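Local coordinates for core protein VP7 (Bluetongue virus, PDB 1BVP) that forms trimeric capsomers that assemble on the VP3 scaffold of the virus core as part of the inner capsid, and takes part in host cell surface receptor binding, at residues Val112-Thr116 and Asn302-Leu308; Thr118-Gln124 and Tyr250-Thr256; Gln173-Gly177 and Trp225-Leu231; Ile184-Arg189 and Val243-Phe249. All coordinates share one frame; numbering follows the deposited sequence.

Contact 1: Val112-Thr116 and Asn302-Leu308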
# COMPACT_ATOMS: atom_id res chain seq x y z
N VAL A 112 -6.38 2.74 16.40
CA VAL A 112 -5.07 2.51 16.97
C VAL A 112 -5.19 1.58 18.16
O VAL A 112 -4.48 0.58 18.29
CB VAL A 112 -4.41 3.80 17.41
CG1 VAL A 112 -3.10 3.51 18.11
CG2 VAL A 112 -4.14 4.68 16.19
N THR A 113 -6.14 1.84 19.03
CA THR A 113 -6.26 0.99 20.19
C THR A 113 -6.73 -0.42 19.86
O THR A 113 -6.13 -1.40 20.30
CB THR A 113 -7.11 1.68 21.24
OG1 THR A 113 -6.32 2.73 21.81
CG2 THR A 113 -7.56 0.73 22.33
N GLY A 114 -7.74 -0.53 19.03
CA GLY A 114 -8.26 -1.83 18.70
C GLY A 114 -7.28 -2.76 18.02
O GLY A 114 -7.12 -3.88 18.48
N GLU A 115 -6.59 -2.31 16.97
CA GLU A 115 -5.69 -3.23 16.28
C GLU A 115 -4.43 -3.57 17.05
O GLU A 115 -4.00 -4.70 17.09
CB GLU A 115 -5.39 -2.80 14.82
CG GLU A 115 -4.65 -1.49 14.60
CD GLU A 115 -3.14 -1.60 14.55
OE1 GLU A 115 -2.58 -2.68 14.77
OE2 GLU A 115 -2.48 -0.59 14.29
N THR A 116 -3.90 -2.58 17.72
CA THR A 116 -2.68 -2.66 18.50
C THR A 116 -2.76 -3.59 19.69
O THR A 116 -1.78 -4.17 20.12
CB THR A 116 -2.45 -1.23 18.97
OG1 THR A 116 -1.31 -0.71 18.33
CG2 THR A 116 -2.42 -1.08 20.45
N ASN A 302 4.83 -2.25 16.57
CA ASN A 302 3.65 -3.07 16.84
C ASN A 302 2.89 -2.77 18.13
O ASN A 302 1.97 -3.51 18.49
CB ASN A 302 4.04 -4.54 16.81
CG ASN A 302 5.04 -4.88 17.87
OD1 ASN A 302 6.22 -5.00 17.59
ND2 ASN A 302 4.59 -4.97 19.13
N ASP A 303 3.28 -1.70 18.81
CA ASP A 303 2.64 -1.31 20.05
C ASP A 303 1.91 0.01 19.89
O ASP A 303 2.26 0.84 19.04
CB ASP A 303 3.68 -1.20 21.17
CG ASP A 303 4.79 -0.24 20.83
OD1 ASP A 303 5.52 -0.50 19.86
OD2 ASP A 303 4.92 0.79 21.51
N ARG A 304 0.91 0.21 20.74
CA ARG A 304 0.11 1.40 20.76
C ARG A 304 0.92 2.69 20.78
O ARG A 304 0.71 3.59 19.95
CB ARG A 304 -0.82 1.37 21.98
CG ARG A 304 -1.75 2.54 22.07
CD ARG A 304 -2.63 2.46 23.30
NE ARG A 304 -3.45 3.66 23.48
CZ ARG A 304 -2.98 4.82 23.94
NH1 ARG A 304 -1.68 4.95 24.26
NH2 ARG A 304 -3.80 5.85 24.09
N ASP A 305 1.90 2.77 21.68
CA ASP A 305 2.70 3.98 21.81
C ASP A 305 3.39 4.44 20.54
O ASP A 305 3.27 5.62 20.15
CB ASP A 305 3.70 3.86 22.95
CG ASP A 305 3.03 3.79 24.34
OD1 ASP A 305 1.80 4.07 24.51
OD2 ASP A 305 3.78 3.45 25.29
N SER A 306 4.08 3.52 19.88
CA SER A 306 4.79 3.87 18.66
C SER A 306 3.84 4.34 17.59
O SER A 306 4.07 5.39 16.97
CB SER A 306 5.56 2.67 18.16
OG SER A 306 6.36 2.22 19.22
N ILE A 307 2.76 3.58 17.39
CA ILE A 307 1.80 3.96 16.37
C ILE A 307 1.21 5.34 16.65
O ILE A 307 1.17 6.20 15.77
CB ILE A 307 0.69 2.94 16.27
CG1 ILE A 307 1.28 1.56 16.01
CG2 ILE A 307 -0.25 3.35 15.18
CD1 ILE A 307 1.99 1.45 14.65
N LEU A 308 0.80 5.56 17.90
CA LEU A 308 0.22 6.82 18.31
C LEU A 308 1.17 7.97 18.07
O LEU A 308 0.80 9.01 17.48
CB LEU A 308 -0.08 6.78 19.79
CG LEU A 308 -1.44 7.22 20.29
CD1 LEU A 308 -1.19 7.97 21.56
CD2 LEU A 308 -2.15 8.09 19.29

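Contact 2: Thr118-Gln124 and Tyr250-Thr256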
# COMPACT_ATOMS: atom_id res chain seq x y z
N THR A 118 -4.52 -6.41 19.88
CA THR A 118 -4.82 -7.78 19.52
C THR A 118 -3.88 -8.25 18.41
O THR A 118 -2.81 -7.68 18.24
CB THR A 118 -6.30 -7.99 19.17
OG1 THR A 118 -6.62 -9.40 19.24
CG2 THR A 118 -6.68 -7.38 17.85
N TRP A 119 -4.23 -9.35 17.75
CA TRP A 119 -3.41 -9.95 16.69
C TRP A 119 -4.34 -10.38 15.60
O TRP A 119 -5.53 -10.64 15.85
CB TRP A 119 -2.68 -11.20 17.20
CG TRP A 119 -1.68 -10.91 18.29
CD1 TRP A 119 -0.37 -10.49 18.15
CD2 TRP A 119 -1.97 -10.88 19.68
NE1 TRP A 119 0.16 -10.18 19.39
CE2 TRP A 119 -0.80 -10.40 20.34
CE3 TRP A 119 -3.10 -11.18 20.45
CZ2 TRP A 119 -0.75 -10.23 21.71
CZ3 TRP A 119 -3.04 -11.00 21.81
CH2 TRP A 119 -1.88 -10.53 22.43
N GLY A 120 -3.83 -10.44 14.38
CA GLY A 120 -4.63 -10.87 13.25
C GLY A 120 -3.71 -11.25 12.11
O GLY A 120 -2.56 -10.78 12.05
N PRO A 121 -4.17 -12.11 11.21
CA PRO A 121 -3.37 -12.55 10.06
C PRO A 121 -3.06 -11.44 9.07
O PRO A 121 -3.93 -10.67 8.71
CB PRO A 121 -4.26 -13.61 9.41
CG PRO A 121 -5.67 -13.21 9.80
CD PRO A 121 -5.49 -12.79 11.25
N ALA A 122 -1.84 -11.43 8.56
CA ALA A 122 -1.43 -10.44 7.58
C ALA A 122 -0.33 -10.97 6.63
O ALA A 122 0.59 -11.66 7.10
CB ALA A 122 -0.89 -9.26 8.30
N ARG A 123 -0.43 -10.65 5.33
CA ARG A 123 0.59 -11.01 4.33
C ARG A 123 1.89 -10.34 4.76
O ARG A 123 1.93 -9.10 4.85
CB ARG A 123 0.32 -10.40 2.96
CG ARG A 123 -0.42 -11.23 1.96
CD ARG A 123 -0.53 -10.42 0.64
NE ARG A 123 -1.32 -11.04 -0.45
CZ ARG A 123 -2.49 -11.66 -0.30
NH1 ARG A 123 -3.08 -11.81 0.89
NH2 ARG A 123 -3.13 -12.07 -1.38
N GLN A 124 2.93 -11.13 5.02
CA GLN A 124 4.25 -10.60 5.40
C GLN A 124 4.95 -10.08 4.13
O GLN A 124 4.71 -10.56 3.03
CB GLN A 124 5.02 -11.66 6.13
CG GLN A 124 4.22 -12.16 7.29
CD GLN A 124 4.03 -11.08 8.31
OE1 GLN A 124 4.99 -10.41 8.70
NE2 GLN A 124 2.80 -10.88 8.73
N TYR A 250 3.09 -15.56 2.39
CA TYR A 250 2.60 -16.27 3.57
C TYR A 250 1.96 -15.27 4.54
O TYR A 250 2.20 -14.06 4.41
CB TYR A 250 3.73 -17.04 4.27
CG TYR A 250 4.81 -16.17 4.91
CD1 TYR A 250 5.75 -15.50 4.12
CD2 TYR A 250 4.93 -16.08 6.30
CE1 TYR A 250 6.79 -14.74 4.71
CE2 TYR A 250 5.97 -15.34 6.91
CZ TYR A 250 6.89 -14.69 6.10
OH TYR A 250 7.99 -14.08 6.67
N ILE A 251 1.16 -15.75 5.49
CA ILE A 251 0.53 -14.87 6.47
C ILE A 251 0.87 -15.27 7.90
O ILE A 251 0.92 -16.45 8.23
CB ILE A 251 -1.03 -14.80 6.35
CG1 ILE A 251 -1.63 -16.14 6.71
CG2 ILE A 251 -1.49 -14.30 4.96
CD1 ILE A 251 -3.07 -16.22 6.38
N SER A 252 1.15 -14.28 8.74
CA SER A 252 1.43 -14.57 10.13
C SER A 252 0.79 -13.46 10.97
O SER A 252 0.09 -12.60 10.42
CB SER A 252 2.93 -14.67 10.35
OG SER A 252 3.55 -13.41 10.34
N MET A 253 0.96 -13.53 12.29
CA MET A 253 0.44 -12.51 13.19
C MET A 253 1.46 -11.43 13.56
O MET A 253 1.36 -10.78 14.60
CB MET A 253 -0.22 -13.15 14.42
CG MET A 253 -1.55 -13.76 14.01
SD MET A 253 -2.59 -14.40 15.32
CE MET A 253 -1.32 -14.67 16.39
N ASP A 254 2.45 -11.23 12.71
CA ASP A 254 3.41 -10.17 12.96
C ASP A 254 2.77 -8.96 12.28
O ASP A 254 2.11 -9.09 11.24
CB ASP A 254 4.78 -10.48 12.36
CG ASP A 254 5.47 -11.65 13.03
OD1 ASP A 254 5.56 -11.69 14.28
OD2 ASP A 254 5.91 -12.54 12.28
N LYS A 255 2.91 -7.79 12.89
CA LYS A 255 2.31 -6.60 12.35
C LYS A 255 3.07 -6.12 11.14
O LYS A 255 4.31 -6.23 11.09
CB LYS A 255 2.26 -5.48 13.40
CG LYS A 255 1.29 -5.68 14.58
CD LYS A 255 -0.15 -5.73 14.14
CE LYS A 255 -1.12 -5.51 15.32
NZ LYS A 255 -0.88 -6.37 16.50
N THR A 256 2.31 -5.66 10.14
CA THR A 256 2.90 -5.12 8.94
C THR A 256 2.53 -3.64 8.87
O THR A 256 1.91 -3.10 9.79
CB THR A 256 2.40 -5.82 7.71
OG1 THR A 256 1.06 -5.41 7.40
CG2 THR A 256 2.39 -7.30 7.94

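Contact 3: Gln173-Gly177 and Trp225-Leu231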
# COMPACT_ATOMS: atom_id res chain seq x y z
N GLN A 173 9.72 -30.36 6.36
CA GLN A 173 10.65 -29.85 7.35
C GLN A 173 11.57 -28.73 6.92
O GLN A 173 12.11 -28.02 7.77
CB GLN A 173 11.44 -30.97 8.06
CG GLN A 173 12.09 -32.03 7.16
CD GLN A 173 11.07 -32.97 6.45
OE1 GLN A 173 9.91 -33.14 6.88
NE2 GLN A 173 11.51 -33.58 5.34
N ILE A 174 11.73 -28.55 5.61
CA ILE A 174 12.61 -27.48 5.09
C ILE A 174 11.96 -26.12 5.39
O ILE A 174 12.65 -25.10 5.60
CB ILE A 174 12.87 -27.70 3.53
CG1 ILE A 174 13.83 -26.67 2.94
CG2 ILE A 174 11.59 -27.62 2.73
CD1 ILE A 174 15.24 -26.84 3.37
N PHE A 175 10.62 -26.14 5.46
CA PHE A 175 9.79 -24.98 5.74
C PHE A 175 9.56 -24.68 7.22
O PHE A 175 9.17 -23.56 7.57
CB PHE A 175 8.40 -25.18 5.15
CG PHE A 175 8.37 -25.15 3.66
CD1 PHE A 175 8.31 -23.95 2.97
CD2 PHE A 175 8.37 -26.33 2.94
CE1 PHE A 175 8.24 -23.92 1.57
CE2 PHE A 175 8.30 -26.32 1.54
CZ PHE A 175 8.23 -25.12 0.86
N GLN A 176 9.78 -25.67 8.08
CA GLN A 176 9.52 -25.53 9.52
C GLN A 176 10.56 -24.82 10.35
O GLN A 176 11.68 -24.58 9.89
CB GLN A 176 9.08 -26.89 10.09
CG GLN A 176 7.83 -27.41 9.29
CD GLN A 176 7.35 -28.81 9.66
OE1 GLN A 176 8.10 -29.61 10.24
NE2 GLN A 176 6.09 -29.13 9.31
N GLY A 177 10.13 -24.31 11.51
CA GLY A 177 11.03 -23.60 12.41
C GLY A 177 11.36 -22.14 12.10
O GLY A 177 11.99 -21.47 12.91
N TRP A 225 -1.44 -23.89 2.01
CA TRP A 225 -0.92 -24.94 2.86
C TRP A 225 -0.74 -24.43 4.28
O TRP A 225 -0.11 -23.40 4.51
CB TRP A 225 0.42 -25.42 2.28
CG TRP A 225 1.17 -26.46 3.10
CD1 TRP A 225 0.65 -27.61 3.63
CD2 TRP A 225 2.55 -26.42 3.51
NE1 TRP A 225 1.61 -28.27 4.36
CE2 TRP A 225 2.78 -27.56 4.31
CE3 TRP A 225 3.61 -25.53 3.29
CZ2 TRP A 225 4.04 -27.84 4.88
CZ3 TRP A 225 4.86 -25.81 3.86
CH2 TRP A 225 5.06 -26.95 4.65
N ASP A 226 -1.23 -25.20 5.24
CA ASP A 226 -1.12 -24.84 6.65
C ASP A 226 0.23 -24.99 7.26
O ASP A 226 0.41 -24.68 8.43
CB ASP A 226 -2.09 -25.64 7.50
CG ASP A 226 -2.00 -27.11 7.24
OD1 ASP A 226 -2.49 -27.55 6.16
OD2 ASP A 226 -1.45 -27.82 8.09
N GLY A 227 1.18 -25.54 6.52
CA GLY A 227 2.52 -25.70 7.06
C GLY A 227 2.72 -26.92 7.94
O GLY A 227 3.84 -27.17 8.38
N GLN A 228 1.64 -27.67 8.21
CA GLN A 228 1.72 -28.86 9.06
C GLN A 228 1.53 -30.14 8.24
O GLN A 228 2.31 -31.09 8.36
CB GLN A 228 0.67 -28.83 10.19
CG GLN A 228 0.84 -27.76 11.25
CD GLN A 228 2.24 -27.75 11.86
OE1 GLN A 228 2.64 -28.71 12.54
NE2 GLN A 228 3.00 -26.68 11.62
N ALA A 229 0.48 -30.15 7.42
CA ALA A 229 0.15 -31.30 6.58
C ALA A 229 1.36 -31.70 5.76
O ALA A 229 2.12 -30.84 5.31
CB ALA A 229 -1.01 -30.97 5.65
N ALA A 230 1.51 -32.99 5.51
CA ALA A 230 2.66 -33.50 4.75
C ALA A 230 2.70 -33.05 3.30
O ALA A 230 1.70 -33.11 2.55
CB ALA A 230 2.71 -35.00 4.84
N LEU A 231 3.88 -32.59 2.91
CA LEU A 231 4.16 -32.10 1.57
C LEU A 231 4.95 -33.23 0.94
O LEU A 231 6.17 -33.36 1.16
CB LEU A 231 5.01 -30.85 1.70
CG LEU A 231 4.98 -29.92 0.52
CD1 LEU A 231 3.55 -29.71 0.12
CD2 LEU A 231 5.58 -28.63 0.98

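Contact 4: Ile184-Arg189 and Val243-Phe249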
# COMPACT_ATOMS: atom_id res chain seq x y z
N ILE A 184 0.72 -20.79 4.23
CA ILE A 184 1.82 -20.60 3.28
C ILE A 184 1.22 -20.88 1.93
O ILE A 184 0.52 -21.88 1.77
CB ILE A 184 2.98 -21.59 3.56
CG1 ILE A 184 3.35 -21.51 5.03
CG2 ILE A 184 4.21 -21.24 2.72
CD1 ILE A 184 4.52 -22.31 5.41
N TYR A 185 1.40 -19.95 1.00
CA TYR A 185 0.83 -20.11 -0.32
C TYR A 185 1.94 -20.47 -1.30
O TYR A 185 2.89 -19.71 -1.55
CB TYR A 185 0.03 -18.87 -0.75
CG TYR A 185 -1.14 -18.60 0.19
CD1 TYR A 185 -0.96 -17.88 1.38
CD2 TYR A 185 -2.39 -19.13 -0.06
CE1 TYR A 185 -1.98 -17.71 2.29
CE2 TYR A 185 -3.44 -18.96 0.84
CZ TYR A 185 -3.23 -18.25 2.03
OH TYR A 185 -4.27 -18.11 2.93
N LEU A 186 1.79 -21.69 -1.79
CA LEU A 186 2.71 -22.35 -2.67
C LEU A 186 2.27 -22.51 -4.11
O LEU A 186 1.08 -22.50 -4.41
CB LEU A 186 2.84 -23.78 -2.16
CG LEU A 186 3.84 -24.17 -1.11
CD1 LEU A 186 4.36 -22.99 -0.35
CD2 LEU A 186 3.22 -25.19 -0.22
N VAL A 187 3.26 -22.64 -4.99
CA VAL A 187 3.00 -23.05 -6.37
C VAL A 187 4.23 -23.85 -6.76
O VAL A 187 5.35 -23.47 -6.39
CB VAL A 187 2.53 -21.95 -7.40
CG1 VAL A 187 2.51 -20.59 -6.83
CG2 VAL A 187 3.29 -22.08 -8.71
N TRP A 188 4.00 -25.07 -7.25
CA TRP A 188 5.12 -25.96 -7.65
C TRP A 188 5.21 -26.15 -9.14
O TRP A 188 4.20 -26.14 -9.86
CB TRP A 188 5.10 -27.32 -6.93
CG TRP A 188 4.09 -28.33 -7.45
CD1 TRP A 188 2.79 -28.50 -7.05
CD2 TRP A 188 4.30 -29.30 -8.50
NE1 TRP A 188 2.17 -29.48 -7.79
CE2 TRP A 188 3.07 -29.99 -8.69
CE3 TRP A 188 5.40 -29.66 -9.29
CZ2 TRP A 188 2.92 -31.00 -9.64
CZ3 TRP A 188 5.26 -30.67 -10.22
CH2 TRP A 188 4.02 -31.32 -10.39
N ARG A 189 6.44 -26.23 -9.63
CA ARG A 189 6.66 -26.41 -11.05
C ARG A 189 7.69 -27.51 -11.31
O ARG A 189 8.52 -27.86 -10.44
CB ARG A 189 7.19 -25.10 -11.63
CG ARG A 189 6.28 -23.94 -11.44
CD ARG A 189 6.92 -22.67 -11.95
NE ARG A 189 6.10 -21.49 -11.65
CZ ARG A 189 6.20 -20.76 -10.53
NH1 ARG A 189 7.08 -21.07 -9.59
NH2 ARG A 189 5.41 -19.71 -10.34
N VAL A 243 11.86 -30.50 -9.02
CA VAL A 243 10.67 -29.65 -8.96
C VAL A 243 11.02 -28.41 -8.17
O VAL A 243 11.91 -28.48 -7.29
CB VAL A 243 9.44 -30.34 -8.29
CG1 VAL A 243 9.14 -31.65 -8.96
CG2 VAL A 243 9.65 -30.54 -6.82
N GLN A 244 10.46 -27.25 -8.57
CA GLN A 244 10.65 -26.04 -7.74
C GLN A 244 9.36 -25.76 -7.02
O GLN A 244 8.27 -26.06 -7.53
CB GLN A 244 11.09 -24.81 -8.49
CG GLN A 244 10.03 -24.01 -9.12
CD GLN A 244 10.60 -22.75 -9.74
OE1 GLN A 244 11.77 -22.46 -9.55
NE2 GLN A 244 9.77 -21.99 -10.48
N ILE A 245 9.49 -25.35 -5.77
CA ILE A 245 8.33 -25.00 -4.97
C ILE A 245 8.54 -23.59 -4.48
O ILE A 245 9.55 -23.29 -3.81
CB ILE A 245 8.13 -25.91 -3.79
CG1 ILE A 245 7.84 -27.33 -4.28
CG2 ILE A 245 6.99 -25.40 -2.96
CD1 ILE A 245 7.84 -28.36 -3.15
N GLN A 246 7.67 -22.71 -4.97
CA GLN A 246 7.72 -21.28 -4.64
C GLN A 246 6.74 -20.86 -3.56
O GLN A 246 5.55 -21.24 -3.63
CB GLN A 246 7.35 -20.48 -5.86
CG GLN A 246 7.49 -19.02 -5.66
CD GLN A 246 6.95 -18.22 -6.83
OE1 GLN A 246 6.53 -18.78 -7.85
NE2 GLN A 246 6.96 -16.89 -6.69
N VAL A 247 7.22 -20.11 -2.57
CA VAL A 247 6.34 -19.56 -1.53
C VAL A 247 5.96 -18.17 -2.07
O VAL A 247 6.72 -17.19 -1.93
CB VAL A 247 7.01 -19.42 -0.14
CG1 VAL A 247 6.10 -18.67 0.79
CG2 VAL A 247 7.27 -20.78 0.45
N VAL A 248 4.81 -18.09 -2.74
CA VAL A 248 4.36 -16.84 -3.32
C VAL A 248 4.10 -15.73 -2.28
O VAL A 248 4.40 -14.56 -2.54
CB VAL A 248 3.27 -17.04 -4.39
CG1 VAL A 248 2.53 -18.27 -4.14
CG2 VAL A 248 2.39 -15.85 -4.46
N PHE A 249 3.61 -16.12 -1.11
CA PHE A 249 3.42 -15.22 0.04
C PHE A 249 2.90 -16.05 1.18
O PHE A 249 2.38 -17.15 0.97
CB PHE A 249 2.50 -14.03 -0.23
CG PHE A 249 1.06 -14.40 -0.44
CD1 PHE A 249 0.58 -14.69 -1.71
CD2 PHE A 249 0.19 -14.47 0.64
CE1 PHE A 249 -0.76 -15.04 -1.91
CE2 PHE A 249 -1.16 -14.82 0.44
CZ PHE A 249 -1.62 -15.11 -0.84

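Contact 1: Val112-Thr116 and Asn302-Leu308
The guanidinium of R304 meets T113 at its edge: T113 OG1 lies near the guanidinium plane, 3.4 Å from R304 NE. A further edge position is filled in plane by D305 on the same helix, whose OD1 makes a long salt bridge of 3.6 Å to R304 NH1. D2, near the start of the chain, brings the two sides together, since its OD1 forms a salt bridge with R304 NH2 and a hydrogen bond with T113 OG1. The carboxylate of D303 is instead turned to its own helix: its OD1 is met on the syn side by S306 OG at 2.9 Å, whereas S306 N approaches OD2 from above the plane. D303 is thus the N-cap of the helix that starts at R304.

Beside the polar group the contacts are mainly van der Waals. R304 is extended, with CG anti to the backbone N (chi1 -178°), which carries its chain past T116 toward T113. T116 CG2 lies against R304 CB at 3.3 Å, and T116 OG1 comes within 4.2 Å of I307 CG1. The side chains of V112 and I307 run past one another in opposite senses, V112 CG1 and I307 CG2 being 4.1 Å apart.

The axes of segments 112-116 and 304-308 approach to 9.9 Å, their directions 139° apart, so the last turn of helix 103-116 runs roughly antiparallel to the first turn of helix 304-323. I307 also packs on Q259, in a loop, while E115 reaches F268 of the second subunit; the pair therefore joins two helices of the helical domain close to a subunit interface.

Contact 2: Thr118-Gln124 and Tyr250-Thr256
Q124 lies over one face of the Y250 ring, its CB 3.9 Å from the ring centroid in a CH-pi contact offset toward the rim, and its amide plane is turned 51° from the ring. Its side chain bends at chi2 (-65°), which brings the amide to the backbone just after strand 241-252. There Q124 NE2 donates twice: to D254 O at 3.2 Å, almost in its own amide plane, and to A122 O at 2.9 Å. A122 O is also bound by S252 N, which arrives from the opposite face of that carbonyl. The D254 carboxylate stands nearly perpendicular to the Q124 amide; its OD2 accepts from S252 OG, and its OD1 is salt-bridged to R341 of the second subunit.

At the other end, M253 SD rests 3.7 Å from W119 CB, beside the root of the indole, and M253 O lies at the ring edge. K255, bent at chi2 and chi4, curls back to give NZ to T118 O at 2.9 Å. P121 CB meets I251 CD1 at 4.2 Å. T256 CG2 packs at 3.8 Å against A122 CB, which shares its face of the sheet with S252.

Backbone bonds fix the register: A122 and S252 form a hydrogen-bonded antiparallel pair, R123 and I251 a non-hydrogen-bonded one, and Q124 N reaches Y250 O at 3.1 Å. The intervening chain contains strands but no helix. This is the base of an inserted beta domain, the place where the chain enters and leaves the beta-sandwich that VP7 carries on its helical domain.

Contact 3: Gln173-Gly177 and Trp225-Leu231
F175 and W225 are brought together by different first torsions: F175 CG lies beside its backbone N, anti to the carbonyl carbon (chi1 -69°), whereas the indole of W225 is thrown anti to the backbone N (chi1 176°) and reaches across. The result is a T-shaped pair in which the six-membered edge of W225 points at the face of F175, with planes at 73° and centroids 5.1 Å apart. W225 CZ3 is the leading atom, 3.6 Å from F175 CG.

The indole is held flat on both sides, by G227 CA over the centre of one face and by L231 CD2 toward the rim of the other. Its NE1 donates to A229 O at 2.8 Å, which fixes its rotation. L231 CD2 also touches F175 CE2 at 3.6 Å. Farther out, the extended Q176 gives NE2 to G227 O at 3.1 Å, the bond lying in the carbonyl plane. D226 OD2 shapes the turn by accepting from Q228 N and A229 N, an Asx turn extended to an Asx motif.

The contact joins the loop after strand 168-170 to the connection between strands 223-225 and 231-234, and packs on both sheets: F175 on I245 and V247 of strand 241-252, W225 on I184 and L186 of strand 183-195, and both W225 and L231 on V212 of strand 209-212.

Contact 4: Ile184-Arg189 and Val243-Phe249
R189 grips Q246 end-on, NH1 and NH2 both donating to Q246 OE1 at 2.9 Å. The oxygen lies near the guanidinium plane, and NH2 comes nearly in line with the C=O of Q246, although the N-H...O angle is only 147°. With CG beside its backbone N (chi1 -59°) and the rest of the chain stretched out, the guanidinium reaches Q246; V187 CG2 lies over one of its faces. L130 O and T132 OG1 of the second subunit take further bonds from R189 NH2 and NE, so the group is held from both chains.

Among the aromatics, the rings of Y185 and F249 lie near parallel, 20° apart, but slid past each other so that they barely overlap, with centroids separated by 4.5 Å; Y185 CB sits over the F249 face as well. R123 adds a cation-pi contact to F249.

Apolar contacts occupy the face bearing L186, W188, I245 and V247. L186 CD1 meets V247 CG2 at 3.7 Å, and W188 CB touches I245 CG1 at 3.8 Å. W188 NE1 is bonded to M217 O.

Backbone bonds bind the strands in an antiparallel pair. V187 with Q246 and R189 with Q244 are hydrogen-bonded pairs, Q246 N reaching V187 O at 2.8 Å. Toward F249 the register slips by one residue: V248 has near-helical backbone angles and bonds only weakly to Y185 O, consistent with a beta bulge.

The face of L186, W188, I245 and V247 packs within the chain, against F128, F175 and W225 among others; on the other, Y185, Q244, Q246 and F249 meet the second subunit. The pair belongs to the antiparallel jelly-roll sandwich of VP7, at its trimer interface.

Overall arrangement
The four contacts run from the helical domain into the beta domain. Contact 1 adjoins contact 2, their centres about 15 Å apart, where E115 and N302 pack on K255. Contact 2 passes into contact 4 along strand 241-252: I251 CD1 lies 4.1 Å from Y185 OH, and Y250 rests beside I184. Contacts 3 and 4 interlock in sequence as well as in space, with centres about 12 Å apart; W225 O probably accepts a hydrogen bond from I184 N. Contacts 1 and 4 are about 33 Å apart between centres. Contacts 1, 2 and 4 reach the second subunit, whereas contact 3 touches no other chain.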